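General odorant-binding protein 28a (Drosophila melanogaster, PDB 6QQ4) probably binds and carries small odorant molecules as a secreted, disulfide-linked, all-helical protein of the insect PBP/GOBP family, and is involved in detecting the floral odour β-ionone. Local coordinates at residues D24-E29 and A36-G41; C43-V48 and A103-G108; K71-N76 and T109-E114; L81-E86 and K116-L121. All coordinates share one frame; numbering follows the deposited sequence.

Contact 1 (D24-E29 and A36-G41)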
# COMPACT_ATOMS: atom_id res chain seq x y z
N ASP A 24 -7.15 -6.29 -15.05
CA ASP A 24 -8.18 -6.45 -14.04
C ASP A 24 -7.79 -7.49 -13.00
O ASP A 24 -8.17 -7.37 -11.84
CB ASP A 24 -9.52 -6.84 -14.67
CG ASP A 24 -10.32 -5.64 -15.14
OD1 ASP A 24 -9.74 -4.68 -15.68
OD2 ASP A 24 -11.56 -5.65 -14.93
N ALA A 25 -7.04 -8.52 -13.40
CA ALA A 25 -6.61 -9.53 -12.44
C ALA A 25 -5.70 -8.89 -11.39
O ALA A 25 -5.77 -9.22 -10.20
CB ALA A 25 -5.90 -10.68 -13.13
N ASP A 26 -4.85 -7.96 -11.85
CA ASP A 26 -3.94 -7.24 -10.97
C ASP A 26 -4.69 -6.38 -9.98
O ASP A 26 -4.31 -6.28 -8.81
CB ASP A 26 -2.99 -6.37 -11.78
CG ASP A 26 -2.04 -7.17 -12.61
OD1 ASP A 26 -1.60 -8.25 -12.15
OD2 ASP A 26 -1.71 -6.71 -13.72
N LEU A 27 -5.73 -5.71 -10.46
CA LEU A 27 -6.60 -4.91 -9.62
C LEU A 27 -7.29 -5.78 -8.55
O LEU A 27 -7.42 -5.37 -7.40
CB LEU A 27 -7.65 -4.20 -10.47
CG LEU A 27 -8.21 -2.89 -9.94
CD1 LEU A 27 -7.09 -1.88 -9.87
CD2 LEU A 27 -9.34 -2.40 -10.83
N GLN A 28 -7.73 -6.97 -8.94
CA GLN A 28 -8.44 -7.85 -8.00
C GLN A 28 -7.52 -8.33 -6.88
O GLN A 28 -7.91 -8.35 -5.71
CB GLN A 28 -9.06 -9.04 -8.73
CG GLN A 28 -10.56 -9.23 -8.44
CD GLN A 28 -11.25 -10.15 -9.42
OE1 GLN A 28 -10.93 -10.16 -10.62
NE2 GLN A 28 -12.21 -10.93 -8.94
N GLU A 29 -6.28 -8.69 -7.22
CA GLU A 29 -5.31 -9.05 -6.20
C GLU A 29 -5.14 -7.94 -5.16
O GLU A 29 -4.99 -8.21 -3.97
CB GLU A 29 -3.95 -9.39 -6.83
CG GLU A 29 -4.01 -10.60 -7.70
CD GLU A 29 -2.65 -11.08 -8.16
OE1 GLU A 29 -1.69 -10.27 -8.21
OE2 GLU A 29 -2.54 -12.28 -8.45
N ALA A 36 1.23 -9.40 -5.10
CA ALA A 36 1.15 -9.22 -6.54
C ALA A 36 1.75 -10.45 -7.22
O ALA A 36 2.88 -10.80 -6.93
CB ALA A 36 1.88 -7.95 -6.97
N SER A 37 1.00 -11.09 -8.11
CA SER A 37 1.52 -12.27 -8.80
C SER A 37 2.21 -11.89 -10.11
O SER A 37 2.79 -12.75 -10.77
CB SER A 37 0.40 -13.28 -9.07
OG SER A 37 -0.55 -12.75 -9.97
N THR A 38 2.16 -10.62 -10.49
CA THR A 38 2.85 -10.13 -11.69
C THR A 38 3.66 -8.88 -11.38
O THR A 38 3.38 -8.19 -10.41
CB THR A 38 1.85 -9.79 -12.84
OG1 THR A 38 1.12 -8.61 -12.51
CG2 THR A 38 0.85 -10.94 -13.08
N TYR A 39 4.66 -8.59 -12.21
CA TYR A 39 5.51 -7.40 -12.04
C TYR A 39 4.72 -6.11 -12.24
O TYR A 39 4.91 -5.13 -11.52
CB TYR A 39 6.68 -7.45 -13.03
CG TYR A 39 7.68 -6.34 -12.88
CD1 TYR A 39 8.58 -6.31 -11.82
CD2 TYR A 39 7.73 -5.31 -13.81
CE1 TYR A 39 9.48 -5.29 -11.68
CE2 TYR A 39 8.63 -4.30 -13.69
CZ TYR A 39 9.50 -4.28 -12.63
OH TYR A 39 10.38 -3.23 -12.54
N ALA A 40 3.83 -6.12 -13.23
CA ALA A 40 2.96 -4.99 -13.49
C ALA A 40 2.10 -4.67 -12.27
O ALA A 40 1.85 -3.51 -11.96
CB ALA A 40 2.08 -5.27 -14.70
N GLY A 41 1.63 -5.71 -11.58
CA GLY A 41 0.87 -5.54 -10.36
C GLY A 41 1.72 -4.92 -9.26
O GLY A 41 1.23 -4.13 -8.46

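Contact 2 (C43-V48 and A103-G108)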
# COMPACT_ATOMS: atom_id res chain seq x y z
N CYS A 43 4.17 -2.90 -9.97
CA CYS A 43 4.31 -1.52 -10.41
C CYS A 43 2.98 -0.77 -10.20
O CYS A 43 2.97 0.42 -9.93
CB CYS A 43 4.76 -1.45 -11.88
SG CYS A 43 6.48 -1.94 -12.18
N LEU A 44 1.86 -1.47 -10.33
CA LEU A 44 0.56 -0.85 -10.04
C LEU A 44 0.60 -0.36 -8.59
O LEU A 44 0.31 0.79 -8.29
CB LEU A 44 -0.60 -1.82 -10.27
CG LEU A 44 -2.00 -1.34 -9.87
CD1 LEU A 44 -2.41 -0.11 -10.67
CD2 LEU A 44 -3.02 -2.45 -10.05
N ARG A 45 1.00 -1.24 -7.70
CA ARG A 45 1.09 -0.90 -6.30
C ARG A 45 2.04 0.26 -6.01
O ARG A 45 1.73 1.10 -5.16
CB ARG A 45 1.47 -2.13 -5.50
CG ARG A 45 0.30 -3.10 -5.48
CD ARG A 45 0.70 -4.52 -5.15
NE ARG A 45 -0.37 -5.45 -5.50
CZ ARG A 45 -0.77 -6.45 -4.72
NH1 ARG A 45 -0.18 -6.65 -3.54
NH2 ARG A 45 -1.76 -7.24 -5.12
N ALA A 46 3.16 0.33 -6.72
CA ALA A 46 4.08 1.46 -6.56
C ALA A 46 3.40 2.78 -6.93
O ALA A 46 3.57 3.78 -6.26
CB ALA A 46 5.33 1.28 -7.41
N CYS A 47 2.63 2.73 -8.01
CA CYS A 47 1.95 3.92 -8.53
C CYS A 47 0.89 4.42 -7.54
O CYS A 47 0.74 5.62 -7.32
CB CYS A 47 1.31 3.60 -9.88
SG CYS A 47 0.43 5.00 -10.68
N VAL A 48 0.17 3.50 -6.93
CA VAL A 48 -0.78 3.87 -5.89
C VAL A 48 -0.08 4.44 -4.64
O VAL A 48 -0.47 5.49 -4.13
CB VAL A 48 -1.65 2.67 -5.48
CG1 VAL A 48 -2.47 3.00 -4.25
CG2 VAL A 48 -2.55 2.27 -6.64
N ALA A 103 10.16 -2.56 -4.65
CA ALA A 103 10.20 -1.97 -3.31
C ALA A 103 8.79 -1.78 -2.74
O ALA A 103 8.57 -2.02 -1.55
CB ALA A 103 10.93 -0.66 -3.33
N ALA A 104 7.86 -1.36 -3.59
CA ALA A 104 6.46 -1.20 -3.17
C ALA A 104 5.88 -2.51 -2.68
O ALA A 104 5.18 -2.55 -1.67
CB ALA A 104 5.62 -0.65 -4.29
N GLU A 105 6.22 -3.60 -3.35
CA GLU A 105 5.69 -4.90 -2.96
C GLU A 105 6.35 -5.47 -1.70
O GLU A 105 5.71 -6.18 -0.92
CB GLU A 105 5.85 -5.90 -4.12
CG GLU A 105 5.21 -7.23 -3.88
CD GLU A 105 3.71 -7.13 -3.62
OE1 GLU A 105 3.12 -6.06 -3.84
OE2 GLU A 105 3.09 -8.14 -3.21
N ALA A 106 7.63 -5.17 -1.49
CA ALA A 106 8.28 -5.60 -0.27
C ALA A 106 7.67 -4.84 0.92
O ALA A 106 7.46 -5.41 1.97
CB ALA A 106 9.77 -5.38 -0.34
N TYR A 107 7.36 -3.56 0.74
CA TYR A 107 6.60 -2.84 1.76
C TYR A 107 5.20 -3.43 1.96
O TYR A 107 4.74 -3.55 3.09
CB TYR A 107 6.49 -1.34 1.40
CG TYR A 107 7.77 -0.59 1.59
CD1 TYR A 107 8.51 -0.72 2.77
CD2 TYR A 107 8.28 0.22 0.59
CE1 TYR A 107 9.70 -0.05 2.94
CE2 TYR A 107 9.47 0.90 0.74
CZ TYR A 107 10.17 0.76 1.92
OH TYR A 107 11.36 1.44 2.08
N GLY A 108 4.53 -3.79 0.87
CA GLY A 108 3.18 -4.36 0.92
C GLY A 108 3.14 -5.69 1.65
O GLY A 108 2.22 -5.98 2.41

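Contact 3 (K71-N76 and T109-E114)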
# COMPACT_ATOMS: atom_id res chain seq x y z
N LYS A 71 -4.70 6.81 7.22
CA LYS A 71 -6.16 6.82 7.04
C LYS A 71 -6.56 6.41 5.62
O LYS A 71 -7.72 6.09 5.37
CB LYS A 71 -6.75 8.20 7.38
CG LYS A 71 -6.69 9.20 6.25
CD LYS A 71 -7.66 10.35 6.51
CE LYS A 71 -7.84 11.20 5.26
NZ LYS A 71 -8.33 12.57 5.54
N GLN A 72 -5.59 6.42 4.70
CA GLN A 72 -5.83 5.95 3.33
C GLN A 72 -5.86 4.42 3.28
O GLN A 72 -6.21 3.84 2.25
CB GLN A 72 -4.76 6.46 2.36
CG GLN A 72 -4.59 7.96 2.34
CD GLN A 72 -5.91 8.70 2.22
OE1 GLN A 72 -6.26 9.52 3.07
NE2 GLN A 72 -6.65 8.42 1.15
N TYR A 73 -5.50 3.78 4.39
CA TYR A 73 -5.50 2.33 4.48
C TYR A 73 -6.59 1.78 5.42
O TYR A 73 -7.17 0.72 5.16
CB TYR A 73 -4.14 1.82 4.96
CG TYR A 73 -3.04 1.78 3.92
CD1 TYR A 73 -2.89 0.68 3.08
CD2 TYR A 73 -2.13 2.83 3.80
CE1 TYR A 73 -1.88 0.64 2.14
CE2 TYR A 73 -1.12 2.79 2.86
CZ TYR A 73 -0.99 1.69 2.04
OH TYR A 73 0.02 1.65 1.10
N THR A 74 -6.86 2.49 6.51
CA THR A 74 -7.72 1.95 7.57
C THR A 74 -9.00 2.75 7.81
O THR A 74 -9.91 2.29 8.50
CB THR A 74 -6.95 1.88 8.91
OG1 THR A 74 -6.64 3.21 9.34
CG2 THR A 74 -5.67 1.08 8.75
N GLY A 75 -9.06 3.96 7.26
CA GLY A 75 -10.15 4.87 7.57
C GLY A 75 -9.87 5.63 8.85
O GLY A 75 -8.77 5.52 9.41
N ASN A 76 -10.85 6.38 9.33
CA ASN A 76 -10.66 7.30 10.45
C ASN A 76 -10.68 6.66 11.85
O ASN A 76 -10.29 7.31 12.82
CB ASN A 76 -11.72 8.41 10.39
CG ASN A 76 -11.27 9.60 9.56
OD1 ASN A 76 -10.82 10.61 10.09
ND2 ASN A 76 -11.39 9.48 8.24
N THR A 109 4.16 -6.51 1.42
CA THR A 109 4.35 -7.73 2.17
C THR A 109 4.42 -7.43 3.67
O THR A 109 3.78 -8.10 4.48
CB THR A 109 5.64 -8.44 1.74
OG1 THR A 109 5.54 -8.78 0.35
CG2 THR A 109 5.84 -9.70 2.55
N CYS A 110 5.17 -6.40 4.02
CA CYS A 110 5.31 -6.04 5.43
C CYS A 110 3.97 -5.56 6.01
O CYS A 110 3.55 -5.97 7.11
CB CYS A 110 6.37 -4.95 5.59
SG CYS A 110 6.78 -4.60 7.31
N PHE A 111 3.30 -4.70 5.24
CA PHE A 111 1.99 -4.21 5.62
C PHE A 111 1.01 -5.35 5.91
O PHE A 111 0.37 -5.37 6.96
CB PHE A 111 1.41 -3.31 4.52
CG PHE A 111 2.11 -1.97 4.41
CD1 PHE A 111 3.09 -1.61 5.30
CD2 PHE A 111 1.77 -1.09 3.39
CE1 PHE A 111 3.73 -0.37 5.19
CE2 PHE A 111 2.40 0.14 3.28
CZ PHE A 111 3.38 0.50 4.17
N ARG A 112 0.89 -6.28 4.97
CA ARG A 112 -0.04 -7.38 5.11
C ARG A 112 0.35 -8.28 6.26
O ARG A 112 -0.51 -8.76 6.98
CB ARG A 112 -0.11 -8.21 3.84
CG ARG A 112 -0.71 -7.50 2.66
CD ARG A 112 -1.08 -8.49 1.57
NE ARG A 112 0.02 -9.38 1.29
CZ ARG A 112 1.02 -9.09 0.46
NH1 ARG A 112 1.04 -7.93 -0.19
NH2 ARG A 112 1.99 -9.98 0.28
N GLY A 113 1.65 -8.51 6.40
CA GLY A 113 2.18 -9.37 7.44
C GLY A 113 1.83 -8.82 8.81
O GLY A 113 1.28 -9.53 9.65
N GLU A 114 2.14 -7.55 9.01
CA GLU A 114 1.89 -6.90 10.29
C GLU A 114 0.39 -6.80 10.53
O GLU A 114 -0.08 -6.98 11.66
CB GLU A 114 2.54 -5.52 10.31
CG GLU A 114 4.06 -5.58 10.27
CD GLU A 114 4.59 -6.34 11.46
OE1 GLU A 114 4.22 -5.98 12.60
OE2 GLU A 114 5.37 -7.31 11.26

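Contact 4 (L81-E86 and K116-L121)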
# COMPACT_ATOMS: atom_id res chain seq x y z
N LEU A 81 -6.54 2.91 13.22
CA LEU A 81 -5.64 3.93 12.72
C LEU A 81 -4.34 3.90 13.47
O LEU A 81 -3.27 4.02 12.88
CB LEU A 81 -6.28 5.31 12.83
CG LEU A 81 -5.88 6.43 11.89
CD1 LEU A 81 -5.50 5.88 10.54
CD2 LEU A 81 -7.05 7.38 11.76
N LYS A 82 -4.43 3.72 14.79
CA LYS A 82 -3.24 3.68 15.62
C LYS A 82 -2.33 2.54 15.18
O LYS A 82 -1.13 2.71 15.08
CB LYS A 82 -3.60 3.53 17.10
CG LYS A 82 -2.40 3.39 18.03
CD LYS A 82 -2.81 3.07 19.47
CE LYS A 82 -3.63 1.78 19.55
NZ LYS A 82 -2.94 0.57 18.96
N ILE A 83 -2.93 1.38 14.90
CA ILE A 83 -2.15 0.20 14.51
C ILE A 83 -1.40 0.41 13.19
O ILE A 83 -0.22 0.06 13.08
CB ILE A 83 -3.06 -1.02 14.38
CG1 ILE A 83 -3.68 -1.36 15.74
CG2 ILE A 83 -2.28 -2.21 13.82
CD1 ILE A 83 -4.59 -2.56 15.70
N ALA A 84 -2.08 0.97 12.21
CA ALA A 84 -1.47 1.28 10.92
C ALA A 84 -0.25 2.18 11.11
O ALA A 84 0.80 1.95 10.51
CB ALA A 84 -2.47 1.95 10.01
N LEU A 85 -0.41 3.19 11.95
CA LEU A 85 0.70 4.07 12.28
C LEU A 85 1.89 3.25 12.76
O LEU A 85 3.02 3.49 12.35
CB LEU A 85 0.29 5.09 13.34
CG LEU A 85 -0.45 6.31 12.79
CD1 LEU A 85 -1.16 7.05 13.91
CD2 LEU A 85 0.53 7.21 12.06
N GLU A 86 1.62 2.27 13.62
CA GLU A 86 2.69 1.44 14.14
C GLU A 86 3.26 0.54 13.05
O GLU A 86 4.46 0.25 13.04
CB GLU A 86 2.19 0.61 15.32
CG GLU A 86 1.78 1.48 16.50
CD GLU A 86 1.03 0.72 17.57
OE1 GLU A 86 1.35 -0.47 17.80
OE2 GLU A 86 0.12 1.31 18.18
N LYS A 116 -1.88 -8.83 9.62
CA LYS A 116 -2.38 -10.14 10.05
C LYS A 116 -2.03 -10.42 11.49
O LYS A 116 -2.83 -10.96 12.24
CB LYS A 116 -1.81 -11.25 9.17
CG LYS A 116 -2.35 -11.25 7.76
CD LYS A 116 -1.44 -12.11 6.89
CE LYS A 116 -1.95 -12.21 5.46
NZ LYS A 116 -3.19 -13.01 5.40
N LYS A 117 -0.81 -10.04 11.87
CA LYS A 117 -0.34 -10.19 13.23
C LYS A 117 -1.19 -9.37 14.21
O LYS A 117 -1.60 -9.87 15.26
CB LYS A 117 1.13 -9.79 13.30
CG LYS A 117 1.74 -9.71 14.69
CD LYS A 117 3.25 -9.92 14.62
CE LYS A 117 3.88 -9.21 13.42
NZ LYS A 117 5.37 -9.36 13.37
N HIS A 118 -1.50 -8.13 13.84
CA HIS A 118 -2.25 -7.21 14.70
C HIS A 118 -3.77 -7.26 14.57
O HIS A 118 -4.48 -6.41 15.11
CB HIS A 118 -1.79 -5.77 14.45
CG HIS A 118 -0.40 -5.51 14.92
ND1 HIS A 118 -0.00 -5.70 16.23
CD2 HIS A 118 0.70 -5.06 14.26
CE1 HIS A 118 1.28 -5.40 16.35
NE2 HIS A 118 1.73 -5.00 15.17
N GLY A 119 -4.28 -8.25 13.84
CA GLY A 119 -5.71 -8.45 13.70
C GLY A 119 -6.44 -7.56 12.71
O GLY A 119 -7.67 -7.59 12.64
N LEU A 120 -5.72 -6.75 11.95
CA LEU A 120 -6.34 -5.99 10.87
C LEU A 120 -6.61 -6.87 9.65
O LEU A 120 -7.55 -6.64 8.89
CB LEU A 120 -5.46 -4.81 10.47
CG LEU A 120 -5.49 -3.58 11.36
CD1 LEU A 120 -4.60 -2.51 10.76
CD2 LEU A 120 -6.91 -3.08 11.52
N LEU A 121 -5.75 -7.88 9.48
CA LEU A 121 -5.71 -8.78 8.32
C LEU A 121 -5.84 -8.06 6.99
O LEU A 121 -5.33 -8.55 5.98
CB LEU A 121 -6.78 -9.86 8.43
CG LEU A 121 -6.31 -11.14 9.12
CD1 LEU A 121 -6.14 -10.90 10.63
CD2 LEU A 121 -7.26 -12.31 8.87
O HOH W 1 3.84 -3.15 13.35

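Contact 1 (D24-E29 and A36-G41)
Thr38 is the N-cap of helix 39-52, and Asp26 of helix 24-31 in this insect odorant-binding protein fold reaches across to grip its hydroxyl. That hydroxyl works in two directions. Thr38 OG1 accepts the capping bond from Gly41 N at 3.1 Å. Toward the other helix, Thr38 OG1 donates to Asp26 OD1 at 2.8 Å. The two side chains cross at about a right angle, and the hydroxyl comes down on OD1 from above the carboxylate plane, 39° out of it. The other oxygen, Asp26 OD2, turns back to Thr23 N just before its own helix, so both ends of this buried carboxylate are held. The carboxylate sits near the N-terminal ends of two helices, which would probably help stabilise its negative charge. Asp26 CG lies 4.0 Å from Gly41 CA; the glycine faces the carboxylate, so the helices come together here without a second side chain between them.

One turn further along, Glu29 extends beyond CG and presents its carboxylate to Ser37 as a two-pronged acceptor. Ser37 N donates to Glu29 OE1 at 2.8 Å in a nearly straight line (165°). The chi1 of Ser37, 66°, tucks OG between the backbone N and the carbonyl carbon, which brings hydroxyl and amide to the same carboxylate. The second prong is short, with Ser37 OG giving its proton to Glu29 OE2 at 2.5 Å. Amide and hydroxyl each meet their oxygen on its syn side, tilted modestly out of the Glu29 carboxylate plane.

Contact 2 (C43-V48 and A103-G108)
Ala46 and Ala104 sit where helix 39-52 crosses helix 100-117, a nearly perpendicular meeting (82°) in the core of the disulfide-tied odorant-binding protein fold. With alanines at the crossing, the axes of the two segments approach to 8.3 Å. Ala104 CB points toward the other helix and lands 3.5 Å from Ala46 CA, while the methyls Ala46 CB and Ala104 CB touch at 3.7 Å. The same two helices are also bonded covalently by the disulfide Cys43-Cys101, and Cys47 ties helix 39-52 to Cys16 of helix 2-20.

Beside the alanines, Arg45 and Glu105 approach each other at a slant. Arg45 runs out extended from CG to NE. Glu105 leaves its helix with CG anti to the backbone N (chi1 -174°) and then bends at chi2, which swings the carboxylate toward the arginine. The planes of the two groups stand 62° apart, so they do not meet as a flat, paired ion bridge. Arg45 NH1 gives Glu105 OE1 a weak bond of 3.4 Å within a salt bridge. Each group has a stronger partner elsewhere: NH1 donates to Gln34 O, and Glu105 OE2 accepts from Ala36 N. A pentaethylene glycol, probably from the crystallisation liquor, lies about 4 Å from the Arg45 side chain, consistent with a pocket there. The closest approach of the charged pair is through carbon, Arg45 CD to Glu105 OE1 at 3.2 Å.

Contact 3 (K71-N76 and T109-E114)
Tyr73 and Phe111 form an offset edge-to-face pair, the edge of Phe111 turned toward the face of Tyr73, with ring centroids 5.5 Å apart and planes at 79°. The tyrosine starts from CB, which already points at helix 100-117. Its chi1 of -78° sets CG anti to the carbonyl carbon and carries the ring across the space between the two helices. The backbones stay well apart here, Tyr73 CA to Phe111 CA being 10.0 Å. The near half of the ring spans the gap, and contact begins at the far end. Tyr73 CZ lies 3.9 Å from Phe111 CE2, with CD2 a little further off. Beyond it Tyr73 OH makes the nearest approach, 3.6 Å from Phe111 CE2, meeting the phenylalanine at its edge and close to its plane. No hydrogen bond links the segments; the touch between them is the CD2-CE2 edge of Phe111 against the CZ-OH end of Tyr73.

Behind Tyr73 the helix 66-74 finishes. Gly75 N still bonds to Lys71 O at 3.1 Å, and Gly75 then leaves helical angles with a positive phi of 84°. A pentaethylene glycol, probably from the crystallisation liquor, lies about 4 Å from the Phe111 side chain, consistent with Phe111 bordering a pocket. Tyr73 also leans on Met49 and Ile52 of helix 39-52, while Phe111 rests on Ile87 and Cys91 of helix 78-91, so the pair sits among four helices.

Contact 4 (L81-E86 and K116-L121)
His118 and Leu120, two residues of the C-terminal tail, both close on Ile83 of helix 78-91. Just ahead of them Lys116 and Lys117 are the last residues of helix 100-117, and Lys117 NZ pairs with Glu114. His118 is the first residue to leave helical angles. His118 CB packs 3.6 Å from Ile83 CG2, and the ring follows more loosely, with His118 CG 4.0 Å from Ile83 CG2. The other branch of the isoleucine reaches the backbone, Ile83 CD1 lying 3.9 Å from His118 O. At the far end of the imidazole a water lies 3.3 Å from His118 NE2 and bridges it to Glu86 O, both legs being weak. Glu86 OE1 is 5.3 Å from His118 NE2, near without touching; Glu86 OE2 is engaged by Lys82 NZ one turn back.

Gly119 then turns the chain with a positive phi of 79°. Tails of varied length follow the last helix in insect odorant-binding proteins, and here a short one folds back beside helix 78-91. Beyond the turn Leu120 points toward the same isoleucine: with CG anti to the carbonyl carbon (chi1 -78°), Leu120 CD1 reaches Ile83 CG2 at 3.9 Å, the two side chains running past each other in opposite directions. The Leu120 side chain is also about 5 Å from a bound pentaethylene glycol. Leu121, the last residue, keeps a backbone hydrogen bond with Ala115 of helix 100-117.

In the fold
Contact 1 closes first along the chain; contacts 2, 3 and 4 then interleave, since all three bring an earlier segment against helix 100-117 or the tail that follows it. Contacts 1 and 2 share helix 39-52, touch directly and have centres about 11 Å apart. Contact 3, its centre about 13 Å from that of contact 2, meets it where Arg112 approaches Glu105 in a long, weak ion pair; the centres of contacts 3 and 4 are about 7 Å apart. Contacts 1 and 4, about 23 Å between centres, flank the chain's centre. Helix 100-117 thus runs through the protein as a spine, with pentaethylene glycol close to contacts 2, 3 and 4, consistent with a pocket, perhaps the one for odorants, lying alongside.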